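Local coordinates for protein alpha-galactosidase (Lactobacillus brevis, PDB 3MI6) that probably hydrolyses terminal, non-reducing alpha-D-galactose residues from alpha-galactosides such as galactose oligosaccharides, galactomannans and galactolipids, at residues Thr11-Thr16 against Pro44-Leu49; Gly304-Ser309 against Lys637-Asp642; Val576-Asn581 against Tyr604-Thr609. All blocks are in the same frame, centred on the assembly; numbering follows the deposited sequence.

From the N terminus, contact 1 comes first: strand 11-15 is met by the loop after strand 31-36, which closes a short loop within the N-terminal part of the chain. Contact 2 opens at the start of helix 305-319 and closes more than 300 residues later on strand 637-640, tying the helix that precedes the barrel to the antiparallel sheet that follows it. Contact 3 lies wholly within that long span and joins the ends of the last two barrel strands, 572-576 and 601-604, and the loops that follow them. Contact 1 is in series with the other two, and none of the three crosses another. The centres of contacts 1 and 3 are about 57 Å apart.

Contact 1 (Thr11-Thr16 against Pro44-Leu49); sequences TFHLQT and PTYQNL
Strand 11-15, an inner strand of the small antiparallel sheet at the N terminus, presents T11 and H13 to P44 and Y46 of the loop that follows strand 31-36. Strand alternation puts both residues on the same face, while F12 and L14 turn to the other, where F12 meets the ring of F23. One hydrogen bond spans the contact, from T11 OG1 to P44 O, 2.9 Å long. The hydroxyl lies in the carbonyl plane, and the C=O...donor angle of 158° makes the approach nearly head-on. The threonine torsion explains this: OG1 stands beside the backbone N (chi1 -56°), which turns the methyl CG2 the other way, 4.2 Å from Y46 CE1 at the edge of the tyrosine ring. A branched residue with one polar and one apolar arm thus serves both neighbours. H13 extends with CG anti to its backbone N (chi1 -175°); the H13 and Y46 side chains cross at about a right angle, with Y46 OH at the imidazole edge, in plane. The loop also packs against a second subunit, where Y46 touches E706 of that chain. Chemically, T11 OG1 ties strand to loop, while a bond from Y46 OH to H41 O, within the loop, probably helps fix the hydroxyl where it meets the histidine.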
loop_
_atom_site.group_PDB
_atom_site.type_symbol
_atom_site.label_atom_id
_atom_site.label_comp_id
_atom_site.label_asym_id
_atom_site.label_seq_id
_atom_site.Cartn_x
_atom_site.Cartn_y
_atom_site.Cartn_z
ATOM N N THR D 11 -41.851 3.950 -11.949
ATOM C CA THR D 11 -40.425 3.839 -12.154
ATOM C C THR D 11 -39.911 5.062 -12.904
ATOM O O THR D 11 -40.248 5.289 -14.065
ATOM C CB THR D 11 -40.094 2.611 -12.973
ATOM O OG1 THR D 11 -40.635 1.457 -12.326
ATOM C CG2 THR D 11 -38.603 2.464 -13.093
ATOM N N PHE D 12 -39.093 5.849 -12.219
ATOM C CA PHE D 12 -38.486 7.030 -12.787
ATOM C C PHE D 12 -37.056 6.713 -13.130
ATOM O O PHE D 12 -36.303 6.201 -12.303
ATOM C CB PHE D 12 -38.562 8.174 -11.787
ATOM C CG PHE D 12 -39.953 8.449 -11.328
ATOM C CD1 PHE D 12 -40.726 9.404 -11.965
ATOM C CD2 PHE D 12 -40.511 7.711 -10.299
ATOM C CE1 PHE D 12 -42.014 9.639 -11.561
ATOM C CE2 PHE D 12 -41.798 7.945 -9.892
ATOM C CZ PHE D 12 -42.553 8.912 -10.522
ATOM N N HIS D 13 -36.699 7.041 -14.361
ATOM C CA HIS D 13 -35.445 6.658 -14.936
ATOM C C HIS D 13 -34.927 7.852 -15.719
ATOM O O HIS D 13 -35.485 8.234 -16.733
ATOM C CB HIS D 13 -35.695 5.461 -15.845
ATOM C CG HIS D 13 -34.460 4.857 -16.437
ATOM N ND1 HIS D 13 -33.394 5.611 -16.883
ATOM C CD2 HIS D 13 -34.148 3.567 -16.706
ATOM C CE1 HIS D 13 -32.469 4.810 -17.382
ATOM N NE2 HIS D 13 -32.900 3.564 -17.284
ATOM N N LEU D 14 -33.854 8.448 -15.216
ATOM C CA LEU D 14 -33.173 9.552 -15.872
ATOM C C LEU D 14 -32.007 9.081 -16.795
ATOM O O LEU D 14 -31.144 8.293 -16.382
ATOM C CB LEU D 14 -32.663 10.509 -14.794
ATOM C CG LEU D 14 -33.686 11.409 -14.071
ATOM C CD1 LEU D 14 -34.669 10.628 -13.225
ATOM C CD2 LEU D 14 -32.974 12.473 -13.218
ATOM N N GLN D 15 -31.999 9.547 -18.046
ATOM C CA GLN D 15 -30.934 9.223 -19.003
ATOM C C GLN D 15 -30.214 10.448 -19.542
ATOM O O GLN D 15 -30.817 11.307 -20.199
ATOM C CB GLN D 15 -31.461 8.421 -20.190
ATOM C CG GLN D 15 -31.778 6.973 -19.879
ATOM C CD GLN D 15 -31.918 6.154 -21.138
ATOM O OE1 GLN D 15 -32.436 6.634 -22.141
ATOM N NE2 GLN D 15 -31.443 4.919 -21.101
ATOM N N THR D 16 -28.917 10.524 -19.259
ATOM C CA THR D 16 -28.065 11.514 -19.887
ATOM C C THR D 16 -27.448 10.842 -21.122
ATOM O O THR D 16 -27.807 9.707 -21.461
ATOM C CB THR D 16 -26.979 12.017 -18.911
ATOM O OG1 THR D 16 -26.406 10.907 -18.209
ATOM C CG2 THR D 16 -27.581 12.939 -17.892
ATOM N N PRO D 44 -39.752 -1.266 -17.791
ATOM C CA PRO D 44 -40.903 -0.875 -16.973
ATOM C C PRO D 44 -40.595 -1.064 -15.506
ATOM O O PRO D 44 -40.892 -0.216 -14.674
ATOM C CB PRO D 44 -41.986 -1.872 -17.399
ATOM C CG PRO D 44 -41.533 -2.402 -18.707
ATOM C CD PRO D 44 -40.052 -2.445 -18.616
ATOM N N THR D 45 -39.988 -2.198 -15.204
ATOM C CA THR D 45 -39.673 -2.558 -13.844
ATOM C C THR D 45 -38.310 -3.262 -13.839
ATOM O O THR D 45 -37.872 -3.774 -14.871
ATOM C CB THR D 45 -40.760 -3.479 -13.276
ATOM O OG1 THR D 45 -40.640 -3.554 -11.853
ATOM C CG2 THR D 45 -40.644 -4.878 -13.879
ATOM N N TYR D 46 -37.634 -3.250 -12.690
ATOM C CA TYR D 46 -36.350 -3.926 -12.521
ATOM C C TYR D 46 -36.444 -4.907 -11.354
ATOM O O TYR D 46 -35.759 -4.759 -10.353
ATOM C CB TYR D 46 -35.225 -2.911 -12.293
ATOM C CG TYR D 46 -34.985 -1.966 -13.458
ATOM C CD1 TYR D 46 -35.687 -0.782 -13.572
ATOM C CD2 TYR D 46 -34.052 -2.257 -14.435
ATOM C CE1 TYR D 46 -35.479 0.075 -14.630
ATOM C CE2 TYR D 46 -33.839 -1.402 -15.499
ATOM C CZ TYR D 46 -34.557 -0.236 -15.586
ATOM O OH TYR D 46 -34.349 0.628 -16.640
ATOM N N GLN D 47 -37.308 -5.910 -11.493
ATOM C CA GLN D 47 -37.592 -6.832 -10.397
ATOM C C GLN D 47 -36.309 -7.416 -9.856
ATOM O O GLN D 47 -36.175 -7.654 -8.661
ATOM C CB GLN D 47 -38.533 -7.963 -10.842
ATOM C CG GLN D 47 -40.005 -7.555 -10.989
ATOM C CD GLN D 47 -40.913 -8.730 -11.363
ATOM O OE1 GLN D 47 -40.535 -9.893 -11.198
ATOM N NE2 GLN D 47 -42.116 -8.425 -11.865
ATOM N N ASN D 48 -35.363 -7.641 -10.753
ATOM C CA ASN D 48 -34.101 -8.259 -10.384
ATOM C C ASN D 48 -33.284 -7.388 -9.445
ATOM O O ASN D 48 -32.902 -7.818 -8.359
ATOM C CB ASN D 48 -33.278 -8.591 -11.631
ATOM C CG ASN D 48 -31.912 -9.137 -11.294
ATOM O OD1 ASN D 48 -31.791 -10.223 -10.724
ATOM N ND2 ASN D 48 -30.868 -8.385 -11.646
ATOM N N LEU D 49 -33.007 -6.167 -9.881
ATOM C CA LEU D 49 -32.213 -5.244 -9.089
ATOM C C LEU D 49 -32.864 -4.907 -7.736
ATOM O O LEU D 49 -32.182 -4.489 -6.795
ATOM C CB LEU D 49 -31.955 -3.972 -9.896
ATOM C CG LEU D 49 -31.171 -4.244 -11.177
ATOM C CD1 LEU D 49 -31.198 -3.043 -12.115
ATOM C CD2 LEU D 49 -29.748 -4.629 -10.831
#

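Contact 2 (Gly304-Ser309 against Lys637-Asp642); sequences GMNQLS and KFYRID
The guanidinium of R640 carries N306 OD1 over one face, 3.8 Å from R640 CZ, while S309 OG and the carbonyl of M305 lie at its edge. The second flat group, the carboxamide of N306, has R640 O almost exactly in its plane, and it approaches the edge of the Y639 ring through ND2. This amide grips the strand backbone twice. R640 N donates to N306 OD1 over 2.8 Å, at 161°, from a position tilted out of the carbonyl plane. N306 ND2 in turn gives a nearly straight bond (177°) to a lone pair of R640 O, 3.1 Å away. Asparagine suits the place because its short side chain offers both a donor and an acceptor, as a peptide group does. OD1 also receives a bond from a water, 3.0 Å away, which donates in addition to F638 O at 2.8 Å from the water oxygen. With an alanine in place of N306, the N-H and C=O of R640 are likely to lose these mates, and the water one of its acceptors. The arginine chain bends at chi3 (-61°) and returns to the helix, where R640 NH2 donates to S309 OG over 3.2 Å, close to the guanidinium plane; NH1 adds a weak bond to the same oxygen. S309 OG also bonds to Y565 O, and R640 NE forms a salt bridge with D242. K637 and Y639 pair with strand 651-657, whereas the backbone N-H and C=O of R640 are taken by N306. A side-chain amide on the first turn of helix 305-319 thus pairs, in the manner of a peptide group, with the edge strand of the C-terminal antiparallel sheet, joining the helix that precedes the barrel to that sheet.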
loop_
_atom_site.group_PDB
_atom_site.type_symbol
_atom_site.label_atom_id
_atom_site.label_comp_id
_atom_site.label_asym_id
_atom_site.label_seq_id
_atom_site.Cartn_x
_atom_site.Cartn_y
_atom_site.Cartn_z
ATOM N N GLY D 304 -12.747 8.358 -16.649
ATOM C CA GLY D 304 -11.740 8.965 -15.783
ATOM C C GLY D 304 -11.965 10.404 -15.348
ATOM O O GLY D 304 -12.891 11.091 -15.802
HETATM N N MSE D 305 -11.095 10.881 -14.470
HETATM C CA MSE D 305 -11.355 12.153 -13.782
HETATM C C MSE D 305 -11.199 13.423 -14.629
HETATM O O MSE D 305 -11.884 14.426 -14.384
HETATM C CB MSE D 305 -10.547 12.250 -12.487
HETATM C CG MSE D 305 -10.873 11.137 -11.505
HETATM SE SE MSE D 305 -9.888 11.197 -9.813
HETATM C CE MSE D 305 -8.098 10.634 -10.367
ATOM N N ASN D 306 -10.314 13.396 -15.620
ATOM C CA ASN D 306 -10.220 14.541 -16.509
ATOM C C ASN D 306 -11.588 14.750 -17.132
ATOM O O ASN D 306 -12.112 15.887 -17.164
ATOM C CB ASN D 306 -9.167 14.330 -17.589
ATOM C CG ASN D 306 -7.776 14.862 -17.191
ATOM O OD1 ASN D 306 -7.623 15.952 -16.626
ATOM N ND2 ASN D 306 -6.755 14.093 -17.524
ATOM N N GLN D 307 -12.177 13.642 -17.598
ATOM C CA GLN D 307 -13.475 13.674 -18.259
ATOM C C GLN D 307 -14.533 14.207 -17.303
ATOM O O GLN D 307 -15.339 15.062 -17.671
ATOM C CB GLN D 307 -13.853 12.298 -18.806
ATOM C CG GLN D 307 -15.256 12.222 -19.434
ATOM C CD GLN D 307 -15.472 13.190 -20.610
ATOM O OE1 GLN D 307 -16.535 13.840 -20.721
ATOM N NE2 GLN D 307 -14.473 13.291 -21.491
ATOM N N LEU D 308 -14.502 13.738 -16.058
ATOM C CA LEU D 308 -15.409 14.244 -15.045
ATOM C C LEU D 308 -15.261 15.747 -14.846
ATOM O O LEU D 308 -16.255 16.462 -14.791
ATOM C CB LEU D 308 -15.207 13.515 -13.725
ATOM C CG LEU D 308 -16.203 13.898 -12.635
ATOM C CD1 LEU D 308 -17.576 13.307 -12.921
ATOM C CD2 LEU D 308 -15.694 13.414 -11.303
ATOM N N SER D 309 -14.037 16.252 -14.731
ATOM C CA SER D 309 -13.903 17.690 -14.531
ATOM C C SER D 309 -14.355 18.438 -15.765
ATOM O O SER D 309 -15.004 19.460 -15.681
ATOM C CB SER D 309 -12.469 18.088 -14.199
ATOM O OG SER D 309 -12.101 17.597 -12.927
ATOM N N LYS D 637 -10.167 23.326 -23.162
ATOM C CA LYS D 637 -10.431 22.118 -22.396
ATOM C C LYS D 637 -9.173 21.737 -21.608
ATOM O O LYS D 637 -8.058 21.735 -22.147
ATOM C CB LYS D 637 -10.890 20.984 -23.323
ATOM C CG LYS D 637 -11.343 19.736 -22.587
ATOM C CD LYS D 637 -11.813 18.641 -23.530
ATOM C CE LYS D 637 -13.178 18.979 -24.117
ATOM N NZ LYS D 637 -13.820 17.748 -24.673
ATOM N N PHE D 638 -9.355 21.416 -20.330
ATOM C CA PHE D 638 -8.231 21.275 -19.414
ATOM C C PHE D 638 -7.931 19.821 -19.080
ATOM O O PHE D 638 -8.774 19.091 -18.557
ATOM C CB PHE D 638 -8.513 22.066 -18.129
ATOM C CG PHE D 638 -7.333 22.196 -17.194
ATOM C CD1 PHE D 638 -7.152 21.301 -16.148
ATOM C CD2 PHE D 638 -6.446 23.253 -17.316
ATOM C CE1 PHE D 638 -6.076 21.439 -15.262
ATOM C CE2 PHE D 638 -5.369 23.389 -16.434
ATOM C CZ PHE D 638 -5.187 22.482 -15.407
ATOM N N TYR D 639 -6.706 19.413 -19.379
ATOM C CA TYR D 639 -6.210 18.096 -19.010
ATOM C C TYR D 639 -5.104 18.204 -17.965
ATOM O O TYR D 639 -4.125 18.915 -18.172
ATOM C CB TYR D 639 -5.623 17.420 -20.242
ATOM C CG TYR D 639 -6.632 17.026 -21.286
ATOM C CD1 TYR D 639 -7.188 15.747 -21.306
ATOM C CD2 TYR D 639 -7.011 17.913 -22.260
ATOM C CE1 TYR D 639 -8.087 15.387 -22.274
ATOM C CE2 TYR D 639 -7.906 17.565 -23.217
ATOM C CZ TYR D 639 -8.448 16.310 -23.233
ATOM O OH TYR D 639 -9.365 15.998 -24.221
ATOM N N ARG D 640 -5.261 17.488 -16.858
ATOM C CA ARG D 640 -4.163 17.240 -15.936
ATOM C C ARG D 640 -3.358 16.062 -16.461
ATOM O O ARG D 640 -3.922 15.094 -16.957
ATOM C CB ARG D 640 -4.685 16.894 -14.540
ATOM C CG ARG D 640 -5.303 18.049 -13.762
ATOM C CD ARG D 640 -6.049 17.522 -12.536
ATOM N NE ARG D 640 -7.134 16.631 -12.927
ATOM C CZ ARG D 640 -8.410 17.006 -13.060
ATOM N NH1 ARG D 640 -8.760 18.272 -12.820
ATOM N NH2 ARG D 640 -9.342 16.115 -13.421
ATOM N N ILE D 641 -2.039 16.131 -16.334
ATOM C CA ILE D 641 -1.190 15.054 -16.795
ATOM C C ILE D 641 -0.420 14.485 -15.591
ATOM O O ILE D 641 -0.908 13.568 -14.919
ATOM C CB ILE D 641 -0.274 15.553 -17.981
ATOM C CG1 ILE D 641 -1.138 15.887 -19.201
ATOM C CG2 ILE D 641 0.794 14.533 -18.382
ATOM C CD1 ILE D 641 -0.410 16.612 -20.296
ATOM N N ASP D 642 0.761 15.039 -15.317
ATOM C CA ASP D 642 1.581 14.656 -14.167
ATOM C C ASP D 642 1.104 15.371 -12.895
ATOM O O ASP D 642 0.921 16.597 -12.899
ATOM C CB ASP D 642 3.058 14.999 -14.436
ATOM C CG ASP D 642 3.625 14.246 -15.643
ATOM O OD1 ASP D 642 3.828 13.011 -15.502
ATOM O OD2 ASP D 642 3.880 14.877 -16.718
HETATM O O HOH W 1 -9.499 18.249 -15.940
#

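Contact 3 (Val576-Asn581 against Tyr604-Thr609); sequences VSAVPN and YELDIT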
loop_
_atom_site.group_PDB
_atom_site.type_symbol
_atom_site.label_atom_id
_atom_site.label_comp_id
_atom_site.label_asym_id
_atom_site.label_seq_id
_atom_site.Cartn_x
_atom_site.Cartn_y
_atom_site.Cartn_z
ATOM N N VAL D 576 0.904 37.128 -10.943
ATOM C CA VAL D 576 2.349 37.021 -10.810
ATOM C C VAL D 576 2.806 37.943 -9.693
ATOM O O VAL D 576 2.582 39.148 -9.762
ATOM C CB VAL D 576 3.065 37.469 -12.088
ATOM C CG1 VAL D 576 4.565 37.610 -11.834
ATOM C CG2 VAL D 576 2.767 36.504 -13.245
ATOM N N SER D 577 3.449 37.387 -8.666
ATOM C CA SER D 577 3.810 38.191 -7.497
ATOM C C SER D 577 5.309 38.398 -7.322
ATOM O O SER D 577 6.116 37.875 -8.076
ATOM C CB SER D 577 3.214 37.606 -6.223
ATOM O OG SER D 577 3.857 36.398 -5.892
ATOM N N ALA D 578 5.672 39.190 -6.325
ATOM C CA ALA D 578 7.074 39.515 -6.109
ATOM C C ALA D 578 7.801 38.413 -5.343
ATOM O O ALA D 578 7.185 37.548 -4.717
ATOM C CB ALA D 578 7.207 40.857 -5.389
ATOM N N VAL D 579 9.124 38.483 -5.371
ATOM C CA VAL D 579 9.976 37.419 -4.867
ATOM C C VAL D 579 11.150 38.056 -4.072
ATOM O O VAL D 579 11.625 39.138 -4.430
ATOM C CB VAL D 579 10.414 36.553 -6.086
ATOM C CG1 VAL D 579 11.855 36.827 -6.513
ATOM C CG2 VAL D 579 10.131 35.073 -5.849
ATOM N N PRO D 580 11.575 37.444 -2.948
ATOM C CA PRO D 580 11.078 36.248 -2.252
ATOM C C PRO D 580 9.680 36.446 -1.701
ATOM O O PRO D 580 9.452 37.375 -0.938
ATOM C CB PRO D 580 12.052 36.084 -1.078
ATOM C CG PRO D 580 12.626 37.424 -0.867
ATOM C CD PRO D 580 12.713 38.050 -2.234
ATOM N N ASN D 581 8.778 35.555 -2.098
ATOM C CA ASN D 581 7.377 35.554 -1.711
ATOM C C ASN D 581 7.133 35.967 -0.270
ATOM O O ASN D 581 7.798 35.473 0.638
ATOM C CB ASN D 581 6.789 34.167 -1.972
ATOM C CG ASN D 581 5.392 34.025 -1.437
ATOM O OD1 ASN D 581 5.190 33.598 -0.298
ATOM N ND2 ASN D 581 4.406 34.388 -2.257
ATOM N N TYR D 604 -1.354 40.890 -12.213
ATOM C CA TYR D 604 -0.065 41.241 -11.635
ATOM C C TYR D 604 -0.260 41.952 -10.328
ATOM O O TYR D 604 -1.131 42.800 -10.210
ATOM C CB TYR D 604 0.782 42.075 -12.605
ATOM C CG TYR D 604 1.275 41.252 -13.750
ATOM C CD1 TYR D 604 2.556 40.720 -13.746
ATOM C CD2 TYR D 604 0.439 40.953 -14.813
ATOM C CE1 TYR D 604 3.011 39.918 -14.798
ATOM C CE2 TYR D 604 0.872 40.161 -15.862
ATOM C CZ TYR D 604 2.160 39.647 -15.851
ATOM O OH TYR D 604 2.582 38.866 -16.889
ATOM N N GLU D 605 0.547 41.595 -9.341
ATOM C CA GLU D 605 0.369 42.112 -7.992
ATOM C C GLU D 605 1.718 42.517 -7.424
ATOM O O GLU D 605 2.048 42.187 -6.283
ATOM C CB GLU D 605 -0.305 41.056 -7.105
ATOM C CG GLU D 605 -0.962 41.631 -5.850
ATOM C CD GLU D 605 -1.941 40.662 -5.182
ATOM O OE1 GLU D 605 -2.638 39.902 -5.896
ATOM O OE2 GLU D 605 -2.022 40.671 -3.937
ATOM N N LEU D 606 2.506 43.214 -8.240
ATOM C CA LEU D 606 3.824 43.665 -7.815
ATOM C C LEU D 606 4.112 45.104 -8.217
ATOM O O LEU D 606 3.514 45.631 -9.151
ATOM C CB LEU D 606 4.928 42.723 -8.306
ATOM C CG LEU D 606 5.512 42.655 -9.716
ATOM C CD1 LEU D 606 6.400 41.435 -9.760
ATOM C CD2 LEU D 606 4.459 42.542 -10.762
ATOM N N ASP D 607 5.016 45.743 -7.482
ATOM C CA ASP D 607 5.354 47.127 -7.743
ATOM C C ASP D 607 6.226 47.217 -8.981
ATOM O O ASP D 607 7.450 47.192 -8.881
ATOM C CB ASP D 607 6.089 47.724 -6.554
ATOM C CG ASP D 607 6.184 49.219 -6.640
ATOM O OD1 ASP D 607 5.792 49.763 -7.693
ATOM O OD2 ASP D 607 6.628 49.853 -5.658
ATOM N N ILE D 608 5.597 47.314 -10.147
ATOM C CA ILE D 608 6.329 47.346 -11.411
ATOM C C ILE D 608 7.103 48.651 -11.616
ATOM O O ILE D 608 7.964 48.728 -12.493
ATOM C CB ILE D 608 5.407 47.091 -12.614
ATOM C CG1 ILE D 608 4.234 48.061 -12.606
ATOM C CG2 ILE D 608 4.882 45.680 -12.588
ATOM C CD1 ILE D 608 3.261 47.809 -13.712
ATOM N N THR D 609 6.805 49.670 -10.808
ATOM C CA THR D 609 7.607 50.891 -10.796
ATOM C C THR D 609 9.022 50.629 -10.251
ATOM O O THR D 609 9.938 51.409 -10.501
ATOM C CB THR D 609 6.927 52.044 -9.996
ATOM O OG1 THR D 609 7.288 51.971 -8.610
ATOM C CG2 THR D 609 5.409 51.999 -10.137
#
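L606 meets S577 and A578 with a side-chain torsion seldom adopted by leucine: CG lies between the backbone N and the carbonyl carbon (chi1 78°), the crowded position. From there the two methyls reach separate parts of the other segment. L606 CD1 comes to 3.9 Å from S577 O, and CD2 to 4.0 Å from V576 O, while CB lies 4.1 Å from A578 CB. Alanine offers a small apolar methyl beside the leucine at this point. Just before, V576 and Y604 form a parallel beta bridge, and the pairing ends in one backbone bond, E605 N to V576 O, 3.2 Å long. The side chains of V576 and Y604 run side by side and point the same way. V576 CB is 3.7 Å from Y604 CE1, the isopropyl group lying obliquely to the ring, and V576 CG2 reaches 3.8 Å from the same carbon. Valine fits as a compact apolar group that also meets helix 590-597, while the tyrosine carries its hydroxyl on to Q622. E605 and S577 serve polar partners: E605 OE1 bonds to H575 ND1, and S577 OG to T551. The side chain of E605 lies about 5 Å from that of K477, a predicted substrate-binding residue, and about 6 Å from that of D549, the predicted proton donor. Strands 572-576 and 601-604 are the last two of the parallel eight-stranded barrel, so the contact belongs to the C-terminal rim of a TIM barrel, where enzymes of this fold place their active site.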